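Long-range contacts in guanylate kinase (Coxiella burnetii, PDB 3TR0), which catalyses the ATP-dependent phosphorylation of GMP to GDP and is thereby thought to serve GMP recycling: residues A7-S13 with R98-I104; I34-I38 with W89-Q93. All coordinates share one frame; numbering follows the deposited sequence.

How the interactions relate
Interaction 1 pairs two inner strands of the parallel sheet, and interaction 2 sets helix 87-95 against the edge strand of that sheet; their centres lie about 8 Å apart. Strand 99-103 joins them. Its Leu101 N is 2.8 Å from Lys35 O, a probable hydrogen bond that places 34-36 beside it, while Arg98 N lies 2.9 Å from Gln93 O where the chain leaves the helix. Side chains also pack between the two contacts, with Leu102 CD2 3.6 Å from Ser37 CB. Towards GMP, Ile104 of interaction 1 touches the guanine, whereas the side chain of Ser37 in interaction 2 remains about 6 Å from the nucleotide.

Interaction 1. Residues A7-S13 with R98-I104; sequences ANLFIIS and RDVLLEI. With 5GP (guanosine-5'-monophosphate), chain D.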
loop_
_atom_site.group_PDB
_atom_site.type_symbol
_atom_site.label_atom_id
_atom_site.label_comp_id
_atom_site.label_asym_id
_atom_site.label_seq_id
_atom_site.Cartn_x
_atom_site.Cartn_y
_atom_site.Cartn_z
ATOM N N ALA A 7 -8.770 3.563 12.161
ATOM C CA ALA A 7 -8.653 4.675 11.232
ATOM C C ALA A 7 -7.270 5.302 11.283
ATOM O O ALA A 7 -6.591 5.253 12.304
ATOM C CB ALA A 7 -9.725 5.719 11.535
ATOM N N ASN A 8 -6.866 5.906 10.173
ATOM C CA ASN A 8 -5.531 6.464 10.062
ATOM C C ASN A 8 -5.604 7.871 9.489
ATOM O O ASN A 8 -6.648 8.291 8.981
ATOM C CB ASN A 8 -4.672 5.568 9.161
ATOM C CG ASN A 8 -3.182 5.727 9.413
ATOM O OD1 ASN A 8 -2.752 6.613 10.144
ATOM N ND2 ASN A 8 -2.389 4.856 8.804
ATOM N N LEU A 9 -4.498 8.597 9.588
ATOM C CA LEU A 9 -4.367 9.892 8.940
ATOM C C LEU A 9 -3.593 9.734 7.635
ATOM O O LEU A 9 -2.576 9.054 7.591
ATOM C CB LEU A 9 -3.630 10.869 9.854
ATOM C CG LEU A 9 -4.236 11.091 11.243
ATOM C CD1 LEU A 9 -3.377 12.064 12.035
ATOM C CD2 LEU A 9 -5.662 11.604 11.125
ATOM N N PHE A 10 -4.083 10.367 6.578
ATOM C CA PHE A 10 -3.412 10.337 5.293
ATOM C C PHE A 10 -3.041 11.749 4.899
ATOM O O PHE A 10 -3.909 12.552 4.561
ATOM C CB PHE A 10 -4.309 9.698 4.233
ATOM C CG PHE A 10 -4.553 8.234 4.459
ATOM C CD1 PHE A 10 -3.687 7.289 3.942
ATOM C CD2 PHE A 10 -5.635 7.804 5.213
ATOM C CE1 PHE A 10 -3.905 5.941 4.153
ATOM C CE2 PHE A 10 -5.854 6.461 5.425
ATOM C CZ PHE A 10 -4.986 5.526 4.900
ATOM N N ILE A 11 -1.746 12.048 4.966
ATOM C CA ILE A 11 -1.243 13.387 4.687
ATOM C C ILE A 11 -1.018 13.523 3.192
ATOM O O ILE A 11 -0.367 12.680 2.585
ATOM C CB ILE A 11 0.091 13.638 5.418
ATOM C CG1 ILE A 11 -0.086 13.471 6.930
ATOM C CG2 ILE A 11 0.633 15.025 5.098
ATOM C CD1 ILE A 11 1.210 13.227 7.673
ATOM N N ILE A 12 -1.565 14.582 2.603
ATOM C CA ILE A 12 -1.354 14.864 1.191
ATOM C C ILE A 12 -0.666 16.213 1.051
ATOM O O ILE A 12 -1.218 17.235 1.464
ATOM C CB ILE A 12 -2.679 14.947 0.429
ATOM C CG1 ILE A 12 -3.610 13.804 0.833
ATOM C CG2 ILE A 12 -2.425 14.932 -1.065
ATOM C CD1 ILE A 12 -3.115 12.448 0.403
ATOM N N SER A 13 0.532 16.221 0.474
ATOM C CA SER A 13 1.271 17.471 0.283
ATOM C C SER A 13 1.679 17.648 -1.170
ATOM O O SER A 13 1.881 16.672 -1.890
ATOM C CB SER A 13 2.508 17.522 1.183
ATOM O OG SER A 13 2.165 17.335 2.547
ATOM N N ARG A 98 -13.490 6.588 10.864
ATOM C CA ARG A 98 -13.270 7.193 9.553
ATOM C C ARG A 98 -11.831 7.668 9.411
ATOM O O ARG A 98 -11.303 8.345 10.295
ATOM C CB ARG A 98 -14.194 8.398 9.347
ATOM C CG ARG A 98 -15.677 8.106 9.426
ATOM C CD ARG A 98 -16.474 9.359 9.082
ATOM N NE ARG A 98 -17.902 9.192 9.327
ATOM C CZ ARG A 98 -18.512 9.566 10.445
ATOM N NH1 ARG A 98 -17.819 10.134 11.421
ATOM N NH2 ARG A 98 -19.818 9.377 10.584
ATOM N N ASP A 99 -11.198 7.314 8.298
ATOM C CA ASP A 99 -9.881 7.838 7.977
ATOM C C ASP A 99 -10.001 9.324 7.688
ATOM O O ASP A 99 -11.069 9.807 7.317
ATOM C CB ASP A 99 -9.288 7.101 6.776
ATOM C CG ASP A 99 -9.140 5.618 7.035
ATOM O OD1 ASP A 99 -8.338 5.258 7.922
ATOM O OD2 ASP A 99 -9.833 4.818 6.369
ATOM N N VAL A 100 -8.910 10.052 7.875
ATOM C CA VAL A 100 -8.936 11.491 7.667
ATOM C C VAL A 100 -7.844 11.901 6.702
ATOM O O VAL A 100 -6.697 11.481 6.836
ATOM C CB VAL A 100 -8.744 12.260 8.977
ATOM C CG1 VAL A 100 -8.593 13.758 8.696
ATOM C CG2 VAL A 100 -9.922 12.005 9.920
ATOM N N LEU A 101 -8.216 12.720 5.727
ATOM C CA LEU A 101 -7.258 13.282 4.789
ATOM C C LEU A 101 -6.813 14.650 5.268
ATOM O O LEU A 101 -7.643 15.507 5.576
ATOM C CB LEU A 101 -7.887 13.397 3.405
ATOM C CG LEU A 101 -8.045 12.063 2.681
ATOM C CD1 LEU A 101 -9.143 12.136 1.642
ATOM C CD2 LEU A 101 -6.725 11.668 2.051
ATOM N N LEU A 102 -5.502 14.849 5.341
ATOM C CA LEU A 102 -4.953 16.142 5.734
ATOM C C LEU A 102 -4.195 16.757 4.564
ATOM O O LEU A 102 -3.130 16.274 4.177
ATOM C CB LEU A 102 -4.024 15.990 6.941
ATOM C CG LEU A 102 -4.629 15.388 8.219
ATOM C CD1 LEU A 102 -3.546 15.127 9.259
ATOM C CD2 LEU A 102 -5.695 16.300 8.774
ATOM N N GLU A 103 -4.756 17.816 3.989
ATOM C CA GLU A 103 -4.078 18.536 2.921
ATOM C C GLU A 103 -3.244 19.622 3.567
ATOM O O GLU A 103 -3.728 20.732 3.785
ATOM C CB GLU A 103 -5.091 19.174 1.975
ATOM C CG GLU A 103 -6.011 18.201 1.278
ATOM C CD GLU A 103 -7.031 18.910 0.406
ATOM O OE1 GLU A 103 -7.907 19.607 0.961
ATOM O OE2 GLU A 103 -6.951 18.780 -0.833
ATOM N N ILE A 104 -2.002 19.292 3.901
ATOM C CA ILE A 104 -1.148 20.196 4.658
ATOM C C ILE A 104 0.245 20.247 4.048
ATOM O O ILE A 104 0.603 19.384 3.252
ATOM C CB ILE A 104 -1.052 19.771 6.134
ATOM C CG1 ILE A 104 -0.519 18.343 6.249
ATOM C CG2 ILE A 104 -2.420 19.871 6.809
ATOM C CD1 ILE A 104 -0.412 17.840 7.677
HETATM P P 5GP D . -3.737 28.002 -0.233
HETATM O O1P 5GP D . -5.172 27.538 -0.265
HETATM O O2P 5GP D . -3.433 29.330 0.410
HETATM O O3P 5GP D . -3.192 27.970 -1.642
HETATM O "O5'" 5GP D . -2.833 26.872 0.428
HETATM C "C5'" 5GP D . -1.495 27.138 0.811
HETATM C "C4'" 5GP D . -0.809 25.888 1.295
HETATM O "O4'" 5GP D . -0.923 25.800 2.729
HETATM C "C3'" 5GP D . -1.407 24.579 0.807
HETATM O "O3'" 5GP D . -0.987 24.234 -0.501
HETATM C "C2'" 5GP D . -0.967 23.579 1.870
HETATM O "O2'" 5GP D . 0.337 23.095 1.584
HETATM C "C1'" 5GP D . -0.887 24.453 3.127
HETATM N N9 5GP D . -2.000 24.205 4.060
HETATM C C8 5GP D . -3.318 24.352 3.873
HETATM N N7 5GP D . -3.955 24.025 5.026
HETATM C C5 5GP D . -3.011 23.674 5.931
HETATM C C6 5GP D . -3.030 23.249 7.255
HETATM O O6 5GP D . -4.112 23.112 7.875
HETATM N N1 5GP D . -1.871 22.983 7.869
HETATM C C2 5GP D . -0.695 23.112 7.238
HETATM N N2 5GP D . 0.470 22.838 7.871
HETATM N N3 5GP D . -0.646 23.518 5.957
HETATM C C4 5GP D . -1.790 23.804 5.303
#
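In the core of the parallel sheet of this P-loop kinase, strand 9-13 pairs with strand 99-103, their axes 4.7 Å apart and 22° from parallel. Backbone bonds alternate from Val100 N to Asn8 O through to Ile12 N on Leu102 O (2.8 Å), which is almost straight. Ahead of this ladder, Asp99 OD1 accepts Asn8 N at 2.8 Å through its anti lone pair, and OD2 forms a salt bridge with Arg188. The same carboxylate stands at the edge of the Phe10 ring, its plane 80° from the ring plane, with OD1 3.7 Å from CE2. On one face of the sheet Leu9 CD2 lies alongside Val100 CB (3.8 Å); on the other, Leu101 CD2 reaches both Phe10 CB and Ile12 CG1. At the C-terminal end Ser13 OG donates to Ile104 O at 2.7 Å. Ile104 CG1 sits between its backbone N and carbonyl carbon (chi1 58°) and meets Ile11 CG2 at 3.7 Å, while CG2 touches GMP N1 at 3.3 Å. Both strands end at nucleotide sites: 9-13 runs into the predicted ATP-binding loop beginning at Ala14, and 99-103 leads to Ile104 at the guanine, as is typical of the P-loop NTPase fold.

Interaction 2. Residues I34-I38 with W89-Q93; sequences IKISI and WVLRQ
Trp89 carries this contact, reaching from helix 87-95 to Lys35 CB, the Ile36 carbonyl and Ser37 CA and CB with the six-membered part of its indole. The approach is by van der Waals packing, with no hydrogen bond across the two segments. Trp89 CZ3 lies 3.4 Å from Ser37 CA and 3.7 Å from Ser37 CB, while CH2 comes within 3.5 Å of Ile36 O. Ser37 CA and that carbonyl oxygen approach obliquely; Lys35 CB instead stands at the ring edge, near its plane, 4.0 Å from CH2. With CG anti to the backbone N (chi1 179°), Trp89 extends from the helix across to the strand. A looser contact accompanies it: Val90 CG2 comes near the hydroxyl Ser37 OG and also lies in the indole plane at its edge.

Polar side chains complete the contact. Gln93, one helical turn on, lays CG over one face of the indole, 3.4 Å above its plane and offset toward the rim. Its chain bends at chi2 (-49°), which turns the amide back toward the helix, and NE2 makes a weak hydrogen bond to Trp89 O. From the strand side, Lys35 bends at chi2 and chi3 and crosses Gln93 at about a right angle, bringing CE to 3.4 Å from OE1. This is a contact through the lysine methylene, and OE1 also accepts a weak hydrogen bond from Arg98 NH1.

The short axes of strand and helix are 10.3 Å apart and nearly antiparallel, at 172°. Helix 87-95 lies over the sheet face that carries Leu9 and Val100, with Trp89 reaching the edge strand 34-36, whose Lys35 bonds through its backbone to strand 99-103, as does Ser37. Ile36 points away from the helix and touches Val24 and Val28 of helix 20-30, on the other face.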
loop_
_atom_site.group_PDB
_atom_site.type_symbol
_atom_site.label_atom_id
_atom_site.label_comp_id
_atom_site.label_asym_id
_atom_site.label_seq_id
_atom_site.Cartn_x
_atom_site.Cartn_y
_atom_site.Cartn_z
ATOM N N ILE A 34 -13.960 7.969 4.632
ATOM C CA ILE A 34 -12.809 8.858 4.652
ATOM C C ILE A 34 -13.284 10.287 4.422
ATOM O O ILE A 34 -14.097 10.548 3.537
ATOM C CB ILE A 34 -11.738 8.429 3.610
ATOM C CG1 ILE A 34 -10.466 9.268 3.752
ATOM C CG2 ILE A 34 -12.292 8.505 2.200
ATOM C CD1 ILE A 34 -9.274 8.701 2.986
ATOM N N LYS A 35 -12.800 11.208 5.247
ATOM C CA LYS A 35 -13.228 12.598 5.153
ATOM C C LYS A 35 -12.043 13.551 5.145
ATOM O O LYS A 35 -10.979 13.243 5.685
ATOM C CB LYS A 35 -14.183 12.934 6.300
ATOM C CG LYS A 35 -15.332 11.942 6.425
ATOM C CD LYS A 35 -16.689 12.620 6.387
ATOM C CE LYS A 35 -17.134 13.049 7.773
ATOM N NZ LYS A 35 -18.555 13.499 7.779
ATOM N N ILE A 36 -12.235 14.709 4.524
ATOM C CA ILE A 36 -11.188 15.713 4.436
ATOM C C ILE A 36 -11.285 16.709 5.577
ATOM O O ILE A 36 -12.338 17.307 5.802
ATOM C CB ILE A 36 -11.273 16.503 3.113
ATOM C CG1 ILE A 36 -11.261 15.555 1.914
ATOM C CG2 ILE A 36 -10.130 17.493 3.021
ATOM C CD1 ILE A 36 -11.591 16.238 0.600
ATOM N N SER A 37 -10.187 16.891 6.299
ATOM C CA SER A 37 -10.133 17.930 7.321
ATOM C C SER A 37 -10.170 19.306 6.670
ATOM O O SER A 37 -9.355 19.609 5.797
ATOM C CB SER A 37 -8.871 17.789 8.172
ATOM O OG SER A 37 -8.743 18.865 9.082
ATOM N N ILE A 38 -11.126 20.131 7.092
ATOM C CA ILE A 38 -11.190 21.515 6.634
ATOM C C ILE A 38 -10.370 22.378 7.580
ATOM O O ILE A 38 -10.678 22.483 8.771
ATOM C CB ILE A 38 -12.638 22.035 6.583
ATOM C CG1 ILE A 38 -13.466 21.193 5.609
ATOM C CG2 ILE A 38 -12.660 23.501 6.187
ATOM C CD1 ILE A 38 -12.793 20.985 4.268
ATOM N N TRP A 89 -11.932 17.848 15.702
ATOM C CA TRP A 89 -12.694 17.287 14.596
ATOM C C TRP A 89 -12.033 16.017 14.072
ATOM O O TRP A 89 -12.703 15.029 13.793
ATOM C CB TRP A 89 -12.848 18.298 13.464
ATOM C CG TRP A 89 -13.611 17.750 12.303
ATOM C CD1 TRP A 89 -14.957 17.835 12.093
ATOM C CD2 TRP A 89 -13.078 17.015 11.195
ATOM N NE1 TRP A 89 -15.294 17.205 10.920
ATOM C CE2 TRP A 89 -14.158 16.695 10.348
ATOM C CE3 TRP A 89 -11.792 16.603 10.834
ATOM C CZ2 TRP A 89 -13.991 15.987 9.160
ATOM C CZ3 TRP A 89 -11.629 15.894 9.653
ATOM C CH2 TRP A 89 -12.722 15.594 8.832
ATOM N N VAL A 90 -10.713 16.051 13.948
ATOM C CA VAL A 90 -9.964 14.905 13.445
ATOM C C VAL A 90 -10.135 13.695 14.367
ATOM O O VAL A 90 -10.432 12.590 13.913
ATOM C CB VAL A 90 -8.470 15.238 13.300
ATOM C CG1 VAL A 90 -7.670 13.980 13.005
ATOM C CG2 VAL A 90 -8.258 16.272 12.199
ATOM N N LEU A 91 -9.965 13.913 15.664
ATOM C CA LEU A 91 -10.077 12.822 16.622
ATOM C C LEU A 91 -11.488 12.235 16.676
ATOM O O LEU A 91 -11.652 11.037 16.876
ATOM C CB LEU A 91 -9.606 13.260 18.011
ATOM C CG LEU A 91 -8.148 13.721 18.068
ATOM C CD1 LEU A 91 -7.731 14.009 19.503
ATOM C CD2 LEU A 91 -7.230 12.676 17.436
ATOM N N ARG A 92 -12.507 13.074 16.499
ATOM C CA ARG A 92 -13.876 12.572 16.414
ATOM C C ARG A 92 -14.056 11.613 15.235
ATOM O O ARG A 92 -14.712 10.573 15.364
ATOM C CB ARG A 92 -14.885 13.715 16.319
ATOM C CG ARG A 92 -15.002 14.534 17.585
ATOM C CD ARG A 92 -16.349 15.242 17.668
ATOM N NE ARG A 92 -16.625 16.096 16.513
ATOM C CZ ARG A 92 -16.174 17.339 16.374
ATOM N NH1 ARG A 92 -15.404 17.875 17.309
ATOM N NH2 ARG A 92 -16.485 18.045 15.296
ATOM N N GLN A 93 -13.471 11.966 14.094
ATOM C CA GLN A 93 -13.542 11.130 12.898
ATOM C C GLN A 93 -12.850 9.793 13.110
ATOM O O GLN A 93 -13.392 8.741 12.764
ATOM C CB GLN A 93 -12.914 11.844 11.697
ATOM C CG GLN A 93 -13.480 13.223 11.430
ATOM C CD GLN A 93 -14.995 13.240 11.409
ATOM O OE1 GLN A 93 -15.628 12.402 10.770
ATOM N NE2 GLN A 93 -15.586 14.199 12.115
#